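Local coordinates for putative sulfatase yidJ (Bacteroides fragilis, PDB 2QZU), which probably hydrolyses sulfate esters as a metal-dependent member of the sulfatase family, with arylsulfatase activity the likely function, at residues F32-Q37 with G81-G86; D118-Q123 with T364-M369; I307-S312 with A359-T364. All blocks are in the same frame, centred on the assembly; numbering follows the deposited sequence.

In the fold
Strand 29-35 comes first in the chain and lies inside the mixed sheet. Contact 1 closes the first loop, bringing helix 76-85 back over F32 and M34. Contact 2 opens later, at helix 116-122, and closes only at helix 361-368. Contact 3 is nested inside that long loop, running from strand 306-311 to the start of the same helix 361-368, and shares T364 with contact 2. Contacts 1 and 3 reach neighbouring strands, joined where I33 N meets V309 O. Helices 76-85 and 361-368 pack on the central strands, and contact 2 joins helix 116-122 to helix 361-368.

Contact 1: residues F32-Q37 with G81-G86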
ATOM      1  N   PHE A  32      20.590 -19.358 -13.136  1.00  6.45           N
ATOM      2  CA  PHE A  32      19.301 -19.712 -12.567  1.00  3.51           C
ATOM      3  C   PHE A  32      18.521 -18.439 -12.288  1.00  6.85           C
ATOM      4  O   PHE A  32      18.861 -17.670 -11.381  1.00  3.28           O
ATOM      5  CB  PHE A  32      19.545 -20.501 -11.277  1.00  4.87           C
ATOM      6  CG  PHE A  32      18.323 -21.166 -10.714  1.00  7.89           C
ATOM      7  CD1 PHE A  32      17.337 -20.427 -10.067  1.00 15.51           C
ATOM      8  CD2 PHE A  32      18.188 -22.549 -10.781  1.00 10.21           C
ATOM      9  CE1 PHE A  32      16.230 -21.063  -9.490  1.00  8.78           C
ATOM     10  CE2 PHE A  32      17.094 -23.191 -10.211  1.00 14.77           C
ATOM     11  CZ  PHE A  32      16.114 -22.447  -9.561  1.00 12.38           C
ATOM     12  N   ILE A  33      17.485 -18.211 -13.082  1.00  4.07           N
ATOM     13  CA  ILE A  33      16.663 -17.022 -12.931  1.00  5.33           C
ATOM     14  C   ILE A  33      15.290 -17.389 -12.400  1.00  6.59           C
ATOM     15  O   ILE A  33      14.664 -18.338 -12.870  1.00  6.25           O
ATOM     16  CB  ILE A  33      16.479 -16.296 -14.279  1.00  3.85           C
ATOM     17  CG1 ILE A  33      17.846 -15.959 -14.877  1.00 13.08           C
ATOM     18  CG2 ILE A  33      15.668 -15.014 -14.074  1.00  4.06           C
ATOM     19  CD1 ILE A  33      17.770 -15.354 -16.259  1.00 15.48           C
HETATM   20  N   MSE A  34      14.830 -16.648 -11.402  1.00  9.94           N
HETATM   21  CA  MSE A  34      13.510 -16.899 -10.857  1.00  8.65           C
HETATM   22  C   MSE A  34      12.859 -15.582 -10.490  1.00  8.07           C
HETATM   23  O   MSE A  34      13.530 -14.615 -10.137  1.00  8.10           O
HETATM   24  CB  MSE A  34      13.581 -17.827  -9.636  1.00 11.99           C
HETATM   25  CG  MSE A  34      14.344 -17.287  -8.447  1.00  8.00           C
HETATM   26 SE   MSE A  34      14.322 -18.555  -6.969  1.00 24.85          SE
HETATM   27  CE  MSE A  34      16.205 -18.552  -6.522  1.00 16.81           C
ATOM     28  N   ALA A  35      11.542 -15.548 -10.623  1.00  2.67           N
ATOM     29  CA  ALA A  35      10.762 -14.368 -10.303  1.00  5.55           C
ATOM     30  C   ALA A  35       9.750 -14.883  -9.300  1.00  5.32           C
ATOM     31  O   ALA A  35       9.067 -15.874  -9.550  1.00  9.89           O
ATOM     32  CB  ALA A  35      10.064 -13.839 -11.551  1.00  7.23           C
ATOM     33  N   ASP A  36       9.664 -14.217  -8.157  1.00  7.46           N
ATOM     34  CA  ASP A  36       8.761 -14.640  -7.105  1.00  6.59           C
ATOM     35  C   ASP A  36       7.275 -14.486  -7.447  1.00  6.25           C
ATOM     36  O   ASP A  36       6.861 -13.515  -8.083  1.00  5.77           O
ATOM     37  CB  ASP A  36       9.105 -13.863  -5.825  1.00  6.91           C
ATOM     38  CG  ASP A  36       8.445 -14.433  -4.592  1.00 10.15           C
ATOM     39  OD1 ASP A  36       7.213 -14.281  -4.449  1.00 14.50           O
ATOM     40  OD2 ASP A  36       9.160 -15.041  -3.767  1.00  9.80           O
ATOM     41  N   GLN A  37       6.480 -15.473  -7.037  1.00  5.06           N
ATOM     42  CA  GLN A  37       5.033 -15.437  -7.228  1.00  3.59           C
ATOM     43  C   GLN A  37       4.579 -15.354  -8.685  1.00  5.96           C
ATOM     44  O   GLN A  37       3.586 -14.689  -8.997  1.00  4.58           O
ATOM     45  CB  GLN A  37       4.478 -14.258  -6.427  1.00  6.48           C
ATOM     46  CG  GLN A  37       2.998 -14.314  -6.116  1.00  6.22           C
ATOM     47  CD  GLN A  37       2.685 -13.598  -4.817  1.00 11.26           C
ATOM     48  OE1 GLN A  37       3.155 -14.000  -3.750  1.00  6.28           O
ATOM     49  NE2 GLN A  37       1.898 -12.534  -4.898  1.00  9.91           N
ATOM     50  N   GLY A  81      13.849 -23.182   0.489  1.00  4.91           N
ATOM     51  CA  GLY A  81      14.574 -24.098   1.354  1.00  8.55           C
ATOM     52  C   GLY A  81      14.689 -25.476   0.726  1.00  6.64           C
ATOM     53  O   GLY A  81      15.707 -26.159   0.875  1.00  6.38           O
HETATM   54  N   MSE A  82      13.636 -25.886   0.028  1.00  4.51           N
HETATM   55  CA  MSE A  82      13.618 -27.175  -0.651  1.00  6.06           C
HETATM   56  C   MSE A  82      14.569 -27.120  -1.841  1.00  9.45           C
HETATM   57  O   MSE A  82      15.296 -28.074  -2.112  1.00 10.00           O
HETATM   58  CB  MSE A  82      12.199 -27.499  -1.127  1.00  6.80           C
HETATM   59  CG  MSE A  82      11.332 -28.123  -0.052  1.00  8.07           C
HETATM   60 SE   MSE A  82       9.433 -27.846  -0.333  1.00 24.68          SE
HETATM   61  CE  MSE A  82       9.030 -27.064   1.379  1.00 28.76           C
ATOM     62  N   LEU A  83      14.560 -25.998  -2.550  1.00  4.97           N
ATOM     63  CA  LEU A  83      15.433 -25.834  -3.704  1.00  5.38           C
ATOM     64  C   LEU A  83      16.903 -25.934  -3.309  1.00  6.56           C
ATOM     65  O   LEU A  83      17.671 -26.672  -3.920  1.00  6.81           O
ATOM     66  CB  LEU A  83      15.195 -24.477  -4.370  1.00  4.74           C
ATOM     67  CG  LEU A  83      16.229 -24.098  -5.436  1.00  5.49           C
ATOM     68  CD1 LEU A  83      16.145 -25.076  -6.605  1.00 10.16           C
ATOM     69  CD2 LEU A  83      15.976 -22.677  -5.909  1.00 10.90           C
HETATM   70  N   MSE A  84      17.292 -25.199  -2.277  1.00  6.63           N
HETATM   71  CA  MSE A  84      18.685 -25.198  -1.852  1.00 11.02           C
HETATM   72  C   MSE A  84      19.195 -26.503  -1.236  1.00 10.63           C
HETATM   73  O   MSE A  84      20.341 -26.889  -1.471  1.00  9.34           O
HETATM   74  CB  MSE A  84      18.941 -24.041  -0.884  1.00  8.95           C
HETATM   75  CG  MSE A  84      18.627 -22.656  -1.446  1.00  8.63           C
HETATM   76 SE   MSE A  84      19.377 -22.302  -3.212  1.00 24.44          SE
HETATM   77  CE  MSE A  84      18.101 -20.957  -3.780  1.00 32.11           C
ATOM     78  N   THR A  85      18.348 -27.186  -0.468  1.00  6.48           N
ATOM     79  CA  THR A  85      18.744 -28.428   0.197  1.00  6.68           C
ATOM     80  C   THR A  85      18.387 -29.721  -0.532  1.00  8.49           C
ATOM     81  O   THR A  85      18.987 -30.768  -0.270  1.00  8.88           O
ATOM     82  CB  THR A  85      18.110 -28.539   1.599  1.00  8.54           C
ATOM     83  OG1 THR A  85      16.688 -28.658   1.472  1.00  7.61           O
ATOM     84  CG2 THR A  85      18.436 -27.317   2.438  1.00  7.65           C
ATOM     85  N   GLY A  86      17.403 -29.658  -1.421  1.00  7.49           N
ATOM     86  CA  GLY A  86      16.981 -30.856  -2.126  1.00  8.71           C
ATOM     87  C   GLY A  86      16.221 -31.790  -1.194  1.00  7.65           C
ATOM     88  O   GLY A  86      16.064 -32.978  -1.478  1.00  7.81           O
TER
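Strand 32-35 and helix 81-85 run nearly antiparallel, at 172°, with their axes 13.6 Å apart at closest approach. Side chains alone bridge this gap, and all four that touch are apolar and buried. F32 and L83 approach from opposite directions. L83 CD2 lies 3.7 Å from F32 CZ, and L83 CD1 lies 4.0 Å from the same atom. The leucine fork therefore straddles the far end of the ring, at an oblique angle. With chi1 at 170°, L83 CG lies beside the carbonyl carbon, and both methyls extend toward the strand. M34 and M84 are selenomethionines that meet tip to tip, CE of M34 to CE of M84 at 4.1 Å. The M84 chain bends at chi2 (-49°), and this brings its methyl in from the flank of the helix. M34 CE also approaches L83 CD2, at 4.2 Å. L83 is thus shared by F32 and M34. Strand 29-35 is hydrogen-bonded between strands 222-228 and 306-311 in the alkaline-phosphatase-like core. F32 also packs on L361 and L365 of helix 361-368, and M34 on V225 and S227 of strand 222-228.

Contact 2: residues D118-Q123 with T364-M369; sequences DVLKDQ and TLLSMM
L366 meets both V119 and L120, one with each of its methyl groups. This is a helix-helix contact of the alpha/beta sulfatase core, between helices 116-122 and 361-368. L366 CD2 touches V119 CG1 at 4.1 Å. L366 CD1 touches L120 CD2 at 4.1 Å, with L120 CG almost as near. The two branches of L366 are thus divided between consecutive residues of the other helix. Both pairs meet at a slant, not head-on. M369, a selenomethionine, adds the third contact from about one turn further along its chain. The join is apolar, with no hydrogen bond across it, and its four contributors are buried. The nearest backbones are those of L120 and L366, with CA atoms 8.3 Å apart. Polar side chains of both helices have partners elsewhere. D122 forms a salt bridge with R114, and D118 OD2 is hydrogen-bonded to H164 ND1. On helix 361-368, S367 OG is hydrogen-bonded to D383 OD2. L365 packs on F32, I307 and V309, which sets the helix against the sheet. M369 reaches I307 and L30 as well. Across the contact, M369 SE lies 4.4 Å from L120 CD2.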
ATOM      1  N   ASP A 118      26.997 -25.183  -2.517  1.00  4.78           N
ATOM      2  CA  ASP A 118      28.212 -25.592  -1.799  1.00  6.32           C
ATOM      3  C   ASP A 118      28.972 -26.585  -2.669  1.00  5.68           C
ATOM      4  O   ASP A 118      30.203 -26.578  -2.717  1.00  6.48           O
ATOM      5  CB  ASP A 118      27.868 -26.281  -0.471  1.00  5.08           C
ATOM      6  CG  ASP A 118      27.292 -25.327   0.563  1.00  9.64           C
ATOM      7  OD1 ASP A 118      27.973 -24.337   0.909  1.00 11.64           O
ATOM      8  OD2 ASP A 118      26.161 -25.577   1.037  1.00  6.79           O
ATOM      9  N   VAL A 119      28.221 -27.451  -3.341  1.00  5.28           N
ATOM     10  CA  VAL A 119      28.802 -28.456  -4.220  1.00  6.06           C
ATOM     11  C   VAL A 119      29.521 -27.788  -5.397  1.00  3.16           C
ATOM     12  O   VAL A 119      30.687 -28.085  -5.670  1.00  8.48           O
ATOM     13  CB  VAL A 119      27.715 -29.417  -4.752  1.00  5.94           C
ATOM     14  CG1 VAL A 119      28.298 -30.339  -5.817  1.00  5.69           C
ATOM     15  CG2 VAL A 119      27.141 -30.240  -3.600  1.00  5.14           C
ATOM     16  N   LEU A 120      28.836 -26.882  -6.087  1.00  8.80           N
ATOM     17  CA  LEU A 120      29.446 -26.202  -7.226  1.00  6.27           C
ATOM     18  C   LEU A 120      30.660 -25.376  -6.813  1.00  3.89           C
ATOM     19  O   LEU A 120      31.637 -25.291  -7.560  1.00  7.09           O
ATOM     20  CB  LEU A 120      28.417 -25.324  -7.942  1.00  7.13           C
ATOM     21  CG  LEU A 120      27.318 -26.102  -8.667  1.00  6.14           C
ATOM     22  CD1 LEU A 120      26.354 -25.126  -9.327  1.00  3.01           C
ATOM     23  CD2 LEU A 120      27.939 -27.022  -9.715  1.00  8.68           C
ATOM     24  N   LYS A 121      30.604 -24.774  -5.626  1.00  5.89           N
ATOM     25  CA  LYS A 121      31.736 -23.992  -5.150  1.00  5.52           C
ATOM     26  C   LYS A 121      32.920 -24.939  -4.976  1.00 11.82           C
ATOM     27  O   LYS A 121      34.051 -24.607  -5.333  1.00 11.17           O
ATOM     28  CB  LYS A 121      31.434 -23.331  -3.806  1.00  8.62           C
ATOM     29  CG  LYS A 121      32.561 -22.409  -3.345  1.00 13.99           C
ATOM     30  CD  LYS A 121      32.459 -22.078  -1.871  1.00 18.38           C
ATOM     31  CE  LYS A 121      33.350 -20.897  -1.516  1.00 37.25           C
ATOM     32  NZ  LYS A 121      34.767 -21.121  -1.912  1.00 33.85           N
ATOM     33  N   ASP A 122      32.660 -26.117  -4.418  1.00  8.21           N
ATOM     34  CA  ASP A 122      33.721 -27.096  -4.214  1.00  8.53           C
ATOM     35  C   ASP A 122      34.270 -27.617  -5.538  1.00 12.69           C
ATOM     36  O   ASP A 122      35.420 -28.048  -5.611  1.00 13.01           O
ATOM     37  CB  ASP A 122      33.226 -28.272  -3.365  1.00 10.93           C
ATOM     38  CG  ASP A 122      33.090 -27.914  -1.894  1.00 23.08           C
ATOM     39  OD1 ASP A 122      33.835 -27.025  -1.429  1.00 36.75           O
ATOM     40  OD2 ASP A 122      32.255 -28.530  -1.199  1.00 27.58           O
ATOM     41  N   GLN A 123      33.452 -27.574  -6.585  1.00  7.97           N
ATOM     42  CA  GLN A 123      33.902 -28.044  -7.886  1.00 10.46           C
ATOM     43  C   GLN A 123      34.612 -26.954  -8.688  1.00 10.07           C
ATOM     44  O   GLN A 123      34.824 -27.104  -9.889  1.00 12.25           O
ATOM     45  CB  GLN A 123      32.732 -28.617  -8.690  1.00  9.00           C
ATOM     46  CG  GLN A 123      32.047 -29.808  -8.025  1.00 16.39           C
ATOM     47  CD  GLN A 123      33.017 -30.903  -7.611  1.00 14.26           C
ATOM     48  OE1 GLN A 123      33.844 -31.349  -8.401  1.00  8.68           O
ATOM     49  NE2 GLN A 123      32.909 -31.348  -6.363  1.00 17.00           N
ATOM     50  N   THR A 364      18.619 -32.731 -10.245  1.00  5.79           N
ATOM     51  CA  THR A 364      18.477 -32.674 -11.698  1.00  6.16           C
ATOM     52  C   THR A 364      19.581 -31.859 -12.371  1.00  8.95           C
ATOM     53  O   THR A 364      20.241 -32.345 -13.290  1.00  7.53           O
ATOM     54  CB  THR A 364      17.094 -32.106 -12.092  1.00  8.59           C
ATOM     55  OG1 THR A 364      16.066 -32.935 -11.530  1.00  7.41           O
ATOM     56  CG2 THR A 364      16.930 -32.076 -13.613  1.00  7.41           C
ATOM     57  N   LEU A 365      19.794 -30.626 -11.914  1.00  6.26           N
ATOM     58  CA  LEU A 365      20.826 -29.781 -12.513  1.00  7.96           C
ATOM     59  C   LEU A 365      22.230 -30.332 -12.270  1.00 10.19           C
ATOM     60  O   LEU A 365      23.048 -30.387 -13.184  1.00  9.92           O
ATOM     61  CB  LEU A 365      20.725 -28.350 -11.972  1.00  6.43           C
ATOM     62  CG  LEU A 365      19.498 -27.548 -12.434  1.00  6.53           C
ATOM     63  CD1 LEU A 365      19.387 -26.258 -11.629  1.00  5.35           C
ATOM     64  CD2 LEU A 365      19.619 -27.241 -13.923  1.00 10.42           C
ATOM     65  N   LEU A 366      22.505 -30.753 -11.040  1.00  6.52           N
ATOM     66  CA  LEU A 366      23.825 -31.286 -10.720  1.00  9.89           C
ATOM     67  C   LEU A 366      24.198 -32.469 -11.612  1.00  9.92           C
ATOM     68  O   LEU A 366      25.326 -32.550 -12.093  1.00  9.01           O
ATOM     69  CB  LEU A 366      23.882 -31.697  -9.246  1.00  8.97           C
ATOM     70  CG  LEU A 366      24.809 -30.895  -8.324  1.00 18.26           C
ATOM     71  CD1 LEU A 366      24.800 -29.425  -8.689  1.00 11.44           C
ATOM     72  CD2 LEU A 366      24.379 -31.105  -6.877  1.00 11.01           C
ATOM     73  N   SER A 367      23.258 -33.388 -11.826  1.00  5.64           N
ATOM     74  CA  SER A 367      23.528 -34.544 -12.680  1.00  5.05           C
ATOM     75  C   SER A 367      23.706 -34.084 -14.129  1.00  8.44           C
ATOM     76  O   SER A 367      24.593 -34.564 -14.830  1.00  8.80           O
ATOM     77  CB  SER A 367      22.390 -35.571 -12.591  1.00  6.63           C
ATOM     78  OG  SER A 367      22.408 -36.252 -11.345  1.00  9.57           O
HETATM   79  N   MSE A 368      22.867 -33.152 -14.575  1.00  5.44           N
HETATM   80  CA  MSE A 368      22.972 -32.638 -15.939  1.00  5.07           C
HETATM   81  C   MSE A 368      24.332 -31.981 -16.156  1.00  9.12           C
HETATM   82  O   MSE A 368      24.893 -32.034 -17.251  1.00 10.33           O
HETATM   83  CB  MSE A 368      21.881 -31.595 -16.217  1.00  5.09           C
HETATM   84  CG  MSE A 368      20.479 -32.147 -16.389  1.00  7.54           C
HETATM   85 SE   MSE A 368      19.200 -30.688 -16.537  1.00 24.01          SE
HETATM   86  CE  MSE A 368      19.684 -30.056 -18.305  1.00  6.42           C
HETATM   87  N   MSE A 369      24.858 -31.365 -15.102  1.00  4.30           N
HETATM   88  CA  MSE A 369      26.133 -30.660 -15.172  1.00  7.68           C
HETATM   89  C   MSE A 369      27.371 -31.539 -15.069  1.00  7.44           C
HETATM   90  O   MSE A 369      28.487 -31.053 -15.244  1.00  9.04           O
HETATM   91  CB  MSE A 369      26.169 -29.579 -14.092  1.00  9.19           C
HETATM   92  CG  MSE A 369      25.172 -28.465 -14.346  1.00 10.88           C
HETATM   93 SE   MSE A 369      24.892 -27.290 -12.851  1.00 21.54          SE
HETATM   94  CE  MSE A 369      23.232 -26.505 -13.461  1.00 32.60           C
TER

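Contact 3: residues I307-S312 with A359-T364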
ATOM      1  N   ILE A 307      23.455 -23.606 -18.856  1.00  7.91           N
ATOM      2  CA  ILE A 307      22.093 -24.055 -18.630  1.00  4.28           C
ATOM      3  C   ILE A 307      21.386 -22.836 -18.056  1.00  6.37           C
ATOM      4  O   ILE A 307      21.776 -22.327 -17.007  1.00  4.77           O
ATOM      5  CB  ILE A 307      22.030 -25.195 -17.598  1.00  5.19           C
ATOM      6  CG1 ILE A 307      22.744 -26.433 -18.145  1.00  6.21           C
ATOM      7  CG2 ILE A 307      20.569 -25.513 -17.263  1.00  2.99           C
ATOM      8  CD1 ILE A 307      22.936 -27.529 -17.119  1.00 10.98           C
ATOM      9  N   VAL A 308      20.372 -22.348 -18.762  1.00  5.31           N
ATOM     10  CA  VAL A 308      19.608 -21.200 -18.294  1.00  4.28           C
ATOM     11  C   VAL A 308      18.248 -21.722 -17.860  1.00  6.53           C
ATOM     12  O   VAL A 308      17.582 -22.441 -18.604  1.00  7.73           O
ATOM     13  CB  VAL A 308      19.420 -20.142 -19.404  1.00  5.73           C
ATOM     14  CG1 VAL A 308      18.541 -18.986 -18.894  1.00  7.93           C
ATOM     15  CG2 VAL A 308      20.774 -19.619 -19.846  1.00  7.89           C
ATOM     16  N   VAL A 309      17.855 -21.374 -16.641  1.00  6.88           N
ATOM     17  CA  VAL A 309      16.577 -21.807 -16.098  1.00  5.68           C
ATOM     18  C   VAL A 309      15.746 -20.603 -15.682  1.00  9.07           C
ATOM     19  O   VAL A 309      16.275 -19.680 -15.060  1.00  8.96           O
ATOM     20  CB  VAL A 309      16.767 -22.671 -14.821  1.00  7.95           C
ATOM     21  CG1 VAL A 309      15.411 -23.125 -14.296  1.00 14.08           C
ATOM     22  CG2 VAL A 309      17.668 -23.854 -15.107  1.00  6.91           C
ATOM     23  N   PHE A 310      14.468 -20.589 -16.055  1.00  3.92           N
ATOM     24  CA  PHE A 310      13.574 -19.521 -15.603  1.00  3.27           C
ATOM     25  C   PHE A 310      12.437 -20.230 -14.885  1.00  4.76           C
ATOM     26  O   PHE A 310      11.730 -21.046 -15.481  1.00  6.81           O
ATOM     27  CB  PHE A 310      12.969 -18.688 -16.736  1.00  3.46           C
ATOM     28  CG  PHE A 310      12.048 -17.602 -16.231  1.00  5.56           C
ATOM     29  CD1 PHE A 310      12.568 -16.451 -15.652  1.00  4.36           C
ATOM     30  CD2 PHE A 310      10.665 -17.778 -16.242  1.00  6.11           C
ATOM     31  CE1 PHE A 310      11.733 -15.490 -15.081  1.00  5.60           C
ATOM     32  CE2 PHE A 310       9.816 -16.820 -15.672  1.00  5.30           C
ATOM     33  CZ  PHE A 310      10.353 -15.678 -15.091  1.00  9.90           C
ATOM     34  N   THR A 311      12.263 -19.931 -13.605  1.00  4.53           N
ATOM     35  CA  THR A 311      11.216 -20.581 -12.836  1.00  6.29           C
ATOM     36  C   THR A 311      10.704 -19.662 -11.724  1.00  7.56           C
ATOM     37  O   THR A 311      10.996 -18.463 -11.716  1.00  4.66           O
ATOM     38  CB  THR A 311      11.752 -21.922 -12.256  1.00  9.30           C
ATOM     39  OG1 THR A 311      10.678 -22.670 -11.675  1.00 11.79           O
ATOM     40  CG2 THR A 311      12.822 -21.661 -11.218  1.00  7.78           C
ATOM     41  N   SER A 312       9.932 -20.213 -10.797  1.00  6.68           N
ATOM     42  CA  SER A 312       9.372 -19.424  -9.702  1.00  3.02           C
ATOM     43  C   SER A 312       9.145 -20.313  -8.489  1.00  3.70           C
ATOM     44  O   SER A 312       9.035 -21.531  -8.620  1.00  7.36           O
ATOM     45  CB  SER A 312       8.048 -18.789 -10.138  1.00  2.38           C
ATOM     46  OG  SER A 312       7.514 -17.948  -9.125  1.00  5.92           O
ATOM     47  N   ALA A 359      11.709 -28.077  -6.401  1.00  6.78           N
ATOM     48  CA  ALA A 359      12.696 -28.735  -5.543  1.00  9.73           C
ATOM     49  C   ALA A 359      13.528 -29.843  -6.188  1.00  9.92           C
ATOM     50  O   ALA A 359      14.500 -30.308  -5.599  1.00  9.44           O
ATOM     51  CB  ALA A 359      12.007 -29.275  -4.294  1.00 11.71           C
ATOM     52  N   ASP A 360      13.147 -30.275  -7.384  1.00  8.96           N
ATOM     53  CA  ASP A 360      13.896 -31.325  -8.069  1.00  7.23           C
ATOM     54  C   ASP A 360      15.121 -30.773  -8.786  1.00  3.18           C
ATOM     55  O   ASP A 360      15.964 -31.538  -9.256  1.00  4.86           O
ATOM     56  CB  ASP A 360      13.014 -32.042  -9.096  1.00  5.01           C
ATOM     57  CG  ASP A 360      11.819 -32.719  -8.463  1.00 11.60           C
ATOM     58  OD1 ASP A 360      11.945 -33.198  -7.311  1.00 10.38           O
ATOM     59  OD2 ASP A 360      10.759 -32.789  -9.126  1.00 11.07           O
ATOM     60  N   LEU A 361      15.227 -29.449  -8.864  1.00  7.39           N
ATOM     61  CA  LEU A 361      16.346 -28.840  -9.573  1.00  4.73           C
ATOM     62  C   LEU A 361      17.739 -29.116  -9.001  1.00  8.13           C
ATOM     63  O   LEU A 361      18.714 -29.130  -9.750  1.00  9.47           O
ATOM     64  CB  LEU A 361      16.108 -27.331  -9.728  1.00  8.78           C
ATOM     65  CG  LEU A 361      14.961 -27.009 -10.699  1.00 11.24           C
ATOM     66  CD1 LEU A 361      14.670 -25.516 -10.688  1.00 13.05           C
ATOM     67  CD2 LEU A 361      15.329 -27.466 -12.107  1.00  9.93           C
ATOM     68  N   TYR A 362      17.835 -29.353  -7.693  1.00  7.36           N
ATOM     69  CA  TYR A 362      19.126 -29.645  -7.060  1.00  7.04           C
ATOM     70  C   TYR A 362      19.743 -30.905  -7.702  1.00  7.83           C
ATOM     71  O   TYR A 362      20.769 -30.816  -8.381  1.00 11.98           O
ATOM     72  CB  TYR A 362      18.924 -29.828  -5.544  1.00 10.09           C
ATOM     73  CG  TYR A 362      20.163 -30.009  -4.680  1.00  4.74           C
ATOM     74  CD1 TYR A 362      21.202 -30.866  -5.058  1.00  4.79           C
ATOM     75  CD2 TYR A 362      20.234 -29.414  -3.418  1.00  9.40           C
ATOM     76  CE1 TYR A 362      22.273 -31.125  -4.197  1.00  7.97           C
ATOM     77  CE2 TYR A 362      21.289 -29.670  -2.555  1.00  7.59           C
ATOM     78  CZ  TYR A 362      22.307 -30.524  -2.944  1.00 10.75           C
ATOM     79  OH  TYR A 362      23.346 -30.771  -2.079  1.00  9.67           O
ATOM     80  N   PRO A 363      19.120 -32.088  -7.521  1.00  5.19           N
ATOM     81  CA  PRO A 363      19.735 -33.267  -8.146  1.00  4.94           C
ATOM     82  C   PRO A 363      19.703 -33.248  -9.677  1.00  9.69           C
ATOM     83  O   PRO A 363      20.652 -33.688 -10.328  1.00 10.09           O
ATOM     84  CB  PRO A 363      18.930 -34.426  -7.563  1.00  9.50           C
ATOM     85  CG  PRO A 363      17.571 -33.829  -7.398  1.00 10.01           C
ATOM     86  CD  PRO A 363      17.876 -32.457  -6.818  1.00  7.79           C
ATOM     87  N   THR A 364      18.619 -32.731 -10.245  1.00  5.79           N
ATOM     88  CA  THR A 364      18.477 -32.674 -11.698  1.00  6.16           C
ATOM     89  C   THR A 364      19.581 -31.859 -12.371  1.00  8.95           C
ATOM     90  O   THR A 364      20.241 -32.345 -13.290  1.00  7.53           O
ATOM     91  CB  THR A 364      17.094 -32.106 -12.092  1.00  8.59           C
ATOM     92  OG1 THR A 364      16.066 -32.935 -11.530  1.00  7.41           O
ATOM     93  CG2 THR A 364      16.930 -32.076 -13.613  1.00  7.41           C
TER
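L361 of helix 361-368 points toward strand 306-311 and meets V309 and T311. All three CB atoms are directed across the contact. V309 and T311 are two residues apart on the strand, so both project from the same face of the sheet. L361 CD1 comes up to the two of them, 4.3 Å from T311 CG2 and 4.4 Å from V309 CG1. These are loose van der Waals contacts, and no hydrogen bond joins the segments. L361 CG stands anti to its carbonyl carbon (chi1 -69°), and the side chain then runs extended through chi2, so that CD1 forms its far tip. T311 presents its methyl here, while its OG1 is hydrogen-bonded to P337 O. The threonine thus serves the apolar contact with one branch and a polar partner with the other. A 3-10 segment at A359-D360 precedes the helix. T364 OG1 donates to D360 O at 2.7 Å, from above the carbonyl plane, and T364 N donates to the same oxygen. D360 OD1 and OD2 are held by F382 N and Q399 NE2. Strand 306-311 lies between strands 29-35 and 338-341. Helix 361-368 packs over this face, where L361 also touches F32, and helix 267-299 packs on V308 and F310, whose side chains project from the other face.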